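Local coordinates for GARP domain-containing protein (Trypanosoma brucei brucei TREU927, PDB 6XZ6), which serves as a trypanosome receptor that binds the host complement regulator factor H and increases transmission of the parasite to tsetse flies, at residues E36-A47 and T191-K202. Residues are numbered along the deposited sequence; the frame is centred on the assembly and turned at random.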
ATOM      1  N   GLU A  36       1.922 -12.852   6.003  1.00 21.76           N
ATOM      2  CA  GLU A  36       1.135 -13.937   5.423  1.00 21.62           C
ATOM      3  C   GLU A  36       1.940 -14.751   4.389  1.00 24.22           C
ATOM      4  O   GLU A  36       1.893 -15.979   4.431  1.00 24.21           O
ATOM      5  CB  GLU A  36      -0.182 -13.386   4.834  1.00 21.90           C
ATOM      6  CG  GLU A  36      -1.114 -14.478   4.349  1.00 25.06           C
ATOM      7  CD  GLU A  36      -2.384 -14.001   3.691  1.00 41.88           C
ATOM      8  OE1 GLU A  36      -3.067 -14.847   3.073  1.00 56.07           O
ATOM      9  OE2 GLU A  36      -2.691 -12.790   3.772  1.00 30.89           O
ATOM     10  N   ALA A  37       2.678 -14.071   3.484  1.00 20.85           N
ATOM     11  CA  ALA A  37       3.525 -14.711   2.471  1.00 20.72           C
ATOM     12  C   ALA A  37       4.657 -15.504   3.137  1.00 26.51           C
ATOM     13  O   ALA A  37       4.914 -16.642   2.751  1.00 28.34           O
ATOM     14  CB  ALA A  37       4.090 -13.665   1.520  1.00 19.95           C
ATOM     15  N   VAL A  38       5.283 -14.928   4.170  1.00 23.15           N
ATOM     16  CA  VAL A  38       6.364 -15.545   4.951  1.00 24.59           C
ATOM     17  C   VAL A  38       5.839 -16.805   5.665  1.00 29.49           C
ATOM     18  O   VAL A  38       6.509 -17.826   5.673  1.00 31.20           O
ATOM     19  CB  VAL A  38       6.999 -14.497   5.933  1.00 29.26           C
ATOM     20  CG1 VAL A  38       7.761 -15.166   7.099  1.00 31.44           C
ATOM     21  CG2 VAL A  38       7.904 -13.530   5.171  1.00 26.91           C
ATOM     22  N   GLY A  39       4.648 -16.712   6.248  1.00 25.02           N
ATOM     23  CA  GLY A  39       4.000 -17.834   6.914  1.00 25.17           C
ATOM     24  C   GLY A  39       3.665 -18.943   5.948  1.00 27.27           C
ATOM     25  O   GLY A  39       4.002 -20.088   6.204  1.00 28.88           O
ATOM     26  N   ALA A  40       3.046 -18.595   4.803  1.00 22.04           N
ATOM     27  CA  ALA A  40       2.684 -19.520   3.731  1.00 21.18           C
ATOM     28  C   ALA A  40       3.906 -20.235   3.174  1.00 25.95           C
ATOM     29  O   ALA A  40       3.869 -21.445   3.020  1.00 26.98           O
ATOM     30  CB  ALA A  40       1.961 -18.782   2.634  1.00 19.98           C
ATOM     31  N   LEU A  41       5.013 -19.504   2.937  1.00 22.83           N
ATOM     32  CA  LEU A  41       6.273 -20.072   2.451  1.00 22.33           C
ATOM     33  C   LEU A  41       6.907 -21.054   3.444  1.00 34.22           C
ATOM     34  O   LEU A  41       7.297 -22.150   3.047  1.00 37.57           O
ATOM     35  CB  LEU A  41       7.256 -18.968   2.037  1.00 19.92           C
ATOM     36  CG  LEU A  41       8.687 -19.378   1.734  1.00 23.39           C
ATOM     37  CD1 LEU A  41       8.768 -20.300   0.535  1.00 23.12           C
ATOM     38  CD2 LEU A  41       9.541 -18.177   1.514  1.00 24.64           C
ATOM     39  N   GLU A  42       7.023 -20.675   4.713  1.00 32.78           N
ATOM     40  CA  GLU A  42       7.607 -21.547   5.718  1.00 35.40           C
ATOM     41  C   GLU A  42       6.788 -22.818   5.943  1.00 39.48           C
ATOM     42  O   GLU A  42       7.369 -23.879   6.127  1.00 40.01           O
ATOM     43  CB  GLU A  42       7.870 -20.768   6.998  1.00 39.22           C
ATOM     44  CG  GLU A  42       8.990 -19.743   6.816  1.00 56.99           C
ATOM     45  CD  GLU A  42      10.396 -20.264   6.554  1.00109.96           C
ATOM     46  OE1 GLU A  42      10.808 -21.252   7.209  1.00123.88           O
ATOM     47  OE2 GLU A  42      11.092 -19.671   5.699  1.00114.98           O
ATOM     48  N   GLU A  43       5.468 -22.744   5.815  1.00 37.68           N
ATOM     49  CA  GLU A  43       4.613 -23.936   5.891  1.00 40.89           C
ATOM     50  C   GLU A  43       4.879 -24.859   4.697  1.00 45.65           C
ATOM     51  O   GLU A  43       4.887 -26.076   4.872  1.00 48.30           O
ATOM     52  CB  GLU A  43       3.125 -23.568   5.925  1.00 43.14           C
ATOM     53  CG  GLU A  43       2.423 -24.047   7.189  1.00 62.59           C
ATOM     54  CD  GLU A  43       1.544 -25.278   7.037  1.00 90.27           C
ATOM     55  OE1 GLU A  43       0.314 -25.156   7.244  1.00 94.52           O
ATOM     56  OE2 GLU A  43       2.084 -26.367   6.731  1.00 80.39           O
ATOM     57  N   SER A  44       5.122 -24.280   3.484  1.00 37.88           N
ATOM     58  CA  SER A  44       5.415 -25.050   2.269  1.00 34.01           C
ATOM     59  C   SER A  44       6.767 -25.721   2.373  1.00 36.69           C
ATOM     60  O   SER A  44       6.940 -26.829   1.866  1.00 37.80           O
ATOM     61  CB  SER A  44       5.302 -24.187   1.021  1.00 30.33           C
ATOM     62  OG  SER A  44       6.372 -23.275   0.867  1.00 25.81           O
ATOM     63  N   LYS A  45       7.707 -25.088   3.081  1.00 31.42           N
ATOM     64  CA  LYS A  45       9.021 -25.674   3.307  1.00 31.62           C
ATOM     65  C   LYS A  45       8.940 -26.798   4.364  1.00 42.83           C
ATOM     66  O   LYS A  45       9.686 -27.772   4.263  1.00 44.23           O
ATOM     67  CB  LYS A  45      10.044 -24.607   3.679  1.00 32.03           C
ATOM     68  CG  LYS A  45      10.519 -23.753   2.505  1.00 36.87           C
ATOM     69  CD  LYS A  45      11.567 -22.771   2.990  1.00 45.26           C
ATOM     70  CE  LYS A  45      12.057 -21.825   1.927  1.00 58.90           C
ATOM     71  NZ  LYS A  45      12.615 -20.582   2.539  1.00 72.13           N
ATOM     72  N   LYS A  46       7.998 -26.699   5.343  1.00 43.14           N
ATOM     73  CA  LYS A  46       7.813 -27.744   6.372  1.00 45.90           C
ATOM     74  C   LYS A  46       7.128 -28.960   5.766  1.00 48.68           C
ATOM     75  O   LYS A  46       7.443 -30.081   6.145  1.00 51.37           O
ATOM     76  CB  LYS A  46       7.037 -27.247   7.622  1.00 50.52           C
ATOM     77  CG  LYS A  46       7.787 -26.212   8.475  1.00 67.12           C
ATOM     78  CD  LYS A  46       6.877 -25.559   9.538  1.00 80.01           C
ATOM     79  CE  LYS A  46       7.014 -24.043   9.604  1.00 86.09           C
ATOM     80  NZ  LYS A  46       5.733 -23.360   9.970  1.00 81.27           N
ATOM     81  N   ALA A  47       6.186 -28.740   4.845  1.00 42.20           N
ATOM     82  CA  ALA A  47       5.482 -29.793   4.118  1.00 42.60           C
ATOM     83  C   ALA A  47       6.465 -30.541   3.197  1.00 46.65           C
ATOM     84  O   ALA A  47       6.390 -31.764   3.108  1.00 48.17           O
ATOM     85  CB  ALA A  47       4.350 -29.183   3.303  1.00 42.05           C
ATOM     86  N   THR A 191       0.912 -17.638  -3.015  1.00 19.11           N
ATOM     87  CA  THR A 191       1.774 -18.246  -1.974  1.00 20.23           C
ATOM     88  C   THR A 191       0.947 -19.199  -1.124  1.00 29.41           C
ATOM     89  O   THR A 191       1.384 -20.315  -0.826  1.00 31.95           O
ATOM     90  CB  THR A 191       2.533 -17.256  -1.057  1.00 31.05           C
ATOM     91  OG1 THR A 191       2.810 -15.997  -1.687  1.00 28.14           O
ATOM     92  CG2 THR A 191       3.823 -17.855  -0.544  1.00 37.94           C
ATOM     93  N   VAL A 192      -0.272 -18.770  -0.773  1.00 26.30           N
ATOM     94  CA  VAL A 192      -1.209 -19.563   0.019  1.00 28.10           C
ATOM     95  C   VAL A 192      -1.592 -20.836  -0.754  1.00 33.36           C
ATOM     96  O   VAL A 192      -1.581 -21.910  -0.162  1.00 34.53           O
ATOM     97  CB  VAL A 192      -2.429 -18.694   0.447  1.00 31.91           C
ATOM     98  CG1 VAL A 192      -3.543 -19.530   1.040  1.00 33.82           C
ATOM     99  CG2 VAL A 192      -2.016 -17.576   1.412  1.00 30.45           C
ATOM    100  N   ARG A 193      -1.852 -20.718  -2.087  1.00 28.77           N
ATOM    101  CA  ARG A 193      -2.235 -21.819  -2.989  1.00 28.26           C
ATOM    102  C   ARG A 193      -1.151 -22.875  -3.080  1.00 31.24           C
ATOM    103  O   ARG A 193      -1.453 -24.064  -3.055  1.00 34.61           O
ATOM    104  CB  ARG A 193      -2.573 -21.279  -4.382  1.00 27.40           C
ATOM    105  CG  ARG A 193      -3.786 -21.929  -5.017  1.00 46.33           C
ATOM    106  CD  ARG A 193      -4.152 -21.332  -6.373  1.00 66.93           C
ATOM    107  NE  ARG A 193      -4.582 -19.927  -6.291  1.00 74.65           N
ATOM    108  CZ  ARG A 193      -3.939 -18.914  -6.870  1.00 88.04           C
ATOM    109  NH1 ARG A 193      -2.841 -19.136  -7.591  1.00 72.42           N
ATOM    110  NH2 ARG A 193      -4.389 -17.675  -6.736  1.00 75.83           N
ATOM    111  N   ALA A 194       0.106 -22.445  -3.154  1.00 24.30           N
ATOM    112  CA  ALA A 194       1.267 -23.314  -3.212  1.00 24.17           C
ATOM    113  C   ALA A 194       1.549 -23.939  -1.850  1.00 29.41           C
ATOM    114  O   ALA A 194       1.996 -25.074  -1.791  1.00 31.29           O
ATOM    115  CB  ALA A 194       2.469 -22.525  -3.709  1.00 23.51           C
ATOM    116  N   ALA A 195       1.255 -23.236  -0.757  1.00 27.52           N
ATOM    117  CA  ALA A 195       1.413 -23.773   0.609  1.00 29.02           C
ATOM    118  C   ALA A 195       0.425 -24.902   0.839  1.00 35.80           C
ATOM    119  O   ALA A 195       0.775 -25.901   1.460  1.00 38.27           O
ATOM    120  CB  ALA A 195       1.184 -22.682   1.631  1.00 29.61           C
ATOM    121  N   ASP A 196      -0.805 -24.752   0.313  1.00 34.04           N
ATOM    122  CA  ASP A 196      -1.874 -25.766   0.396  1.00 37.33           C
ATOM    123  C   ASP A 196      -1.519 -26.955  -0.476  1.00 42.77           C
ATOM    124  O   ASP A 196      -1.720 -28.090  -0.063  1.00 44.82           O
ATOM    125  CB  ASP A 196      -3.241 -25.193  -0.053  1.00 39.97           C
ATOM    126  CG  ASP A 196      -3.783 -24.027   0.771  1.00 55.46           C
ATOM    127  OD1 ASP A 196      -3.309 -23.837   1.926  1.00 55.52           O
ATOM    128  OD2 ASP A 196      -4.681 -23.298   0.258  1.00 64.92           O
ATOM    129  N   ALA A 197      -0.978 -26.685  -1.687  1.00 37.48           N
ATOM    130  CA  ALA A 197      -0.526 -27.683  -2.652  1.00 36.91           C
ATOM    131  C   ALA A 197       0.576 -28.563  -2.047  1.00 41.81           C
ATOM    132  O   ALA A 197       0.521 -29.784  -2.216  1.00 45.66           O
ATOM    133  CB  ALA A 197      -0.020 -26.990  -3.901  1.00 35.64           C
ATOM    134  N   ALA A 198       1.542 -27.954  -1.307  1.00 34.70           N
ATOM    135  CA  ALA A 198       2.624 -28.670  -0.629  1.00 34.38           C
ATOM    136  C   ALA A 198       2.090 -29.510   0.544  1.00 42.47           C
ATOM    137  O   ALA A 198       2.539 -30.627   0.726  1.00 44.04           O
ATOM    138  CB  ALA A 198       3.693 -27.703  -0.155  1.00 33.05           C
ATOM    139  N   ASP A 199       1.109 -29.006   1.299  1.00 41.76           N
ATOM    140  CA  ASP A 199       0.500 -29.735   2.423  1.00 45.55           C
ATOM    141  C   ASP A 199      -0.198 -30.994   1.953  1.00 50.58           C
ATOM    142  O   ASP A 199       0.036 -32.060   2.520  1.00 51.29           O
ATOM    143  CB  ASP A 199      -0.486 -28.838   3.200  1.00 49.17           C
ATOM    144  CG  ASP A 199       0.164 -27.916   4.218  1.00 67.29           C
ATOM    145  OD1 ASP A 199       1.228 -28.294   4.776  1.00 70.08           O
ATOM    146  OD2 ASP A 199      -0.401 -26.827   4.481  1.00 72.86           O
ATOM    147  N   ASP A 200      -1.024 -30.869   0.895  1.00 47.79           N
ATOM    148  CA  ASP A 200      -1.775 -31.962   0.264  1.00 50.16           C
ATOM    149  C   ASP A 200      -0.834 -33.084  -0.193  1.00 54.63           C
ATOM    150  O   ASP A 200      -1.145 -34.256   0.025  1.00 58.56           O
ATOM    151  CB  ASP A 200      -2.588 -31.444  -0.948  1.00 51.61           C
ATOM    152  CG  ASP A 200      -3.712 -30.442  -0.670  1.00 65.39           C
ATOM    153  OD1 ASP A 200      -3.977 -30.143   0.525  1.00 66.19           O
ATOM    154  OD2 ASP A 200      -4.317 -29.945  -1.646  1.00 72.27           O
ATOM    155  N   ALA A 201       0.313 -32.714  -0.819  1.00 46.16           N
ATOM    156  CA  ALA A 201       1.346 -33.625  -1.301  1.00 44.67           C
ATOM    157  C   ALA A 201       2.067 -34.286  -0.125  1.00 49.33           C
ATOM    158  O   ALA A 201       2.285 -35.489  -0.176  1.00 50.09           O
ATOM    159  CB  ALA A 201       2.332 -32.887  -2.197  1.00 42.41           C
ATOM    160  N   LYS A 202       2.430 -33.519   0.934  1.00 46.08           N
ATOM    161  CA  LYS A 202       3.062 -34.032   2.165  1.00 47.41           C
ATOM    162  C   LYS A 202       2.180 -35.152   2.742  1.00 56.96           C
ATOM    163  O   LYS A 202       2.680 -36.229   3.060  1.00 59.67           O
ATOM    164  CB  LYS A 202       3.222 -32.902   3.214  1.00 48.82           C
ATOM    165  CG  LYS A 202       3.378 -33.403   4.663  1.00 60.13           C
ATOM    166  CD  LYS A 202       3.047 -32.351   5.713  1.00 65.09           C
ATOM    167  CE  LYS A 202       1.577 -32.300   6.066  1.00 72.57           C
ATOM    168  NZ  LYS A 202       1.267 -31.134   6.939  1.00 80.91           N
TER
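A47, T191 and A40 have the most surface buried of any residues where two long helices of a three-helix bundle, 4-61 and 165-208, run side by side. Their local axes are nearly parallel, crossing at 18°, and come within 8.2 Å, a close spacing made possible by small residues on both faces.

A47 points its methyl toward the second helix and lands among A198, D199 and K202: CB lies 3.5 Å from the carbonyl O of A198 and 3.8 Å from that residue's CB. Beside it, the carbonyl O of A47 faces K202 CB, while the extended first part of the lysine chain lays CD against A47 CA and CB; the bend at chi3 (87°) then turns CE and NZ toward D199.

One end of the contact is built round T191. With CG2 anti to the backbone N, the methyl branch reaches into the first helix, 3.7 Å from A37 O and 3.8 Å from A40 CB. The hydroxyl takes the other branch and hydrogen-bonds back to A187 O, one turn earlier, leaving an apolar surface for the neighbour. A40 CB then sits over T191, V192 and A195, and S44 continues the line against A195 and A198. Helix 67-125 covers the inner side, its A93 touching T191 and its S87 and A90 touching S44.

Along the outer border the contact turns acidic. The E43 and D199 side chains meet at about a right angle, their carboxylate planes 44° apart, though how closely the two acids approach is doubtful. K202 probably eases the charge: its NZ forms a salt bridge to D199 OD1, at 3.6 Å.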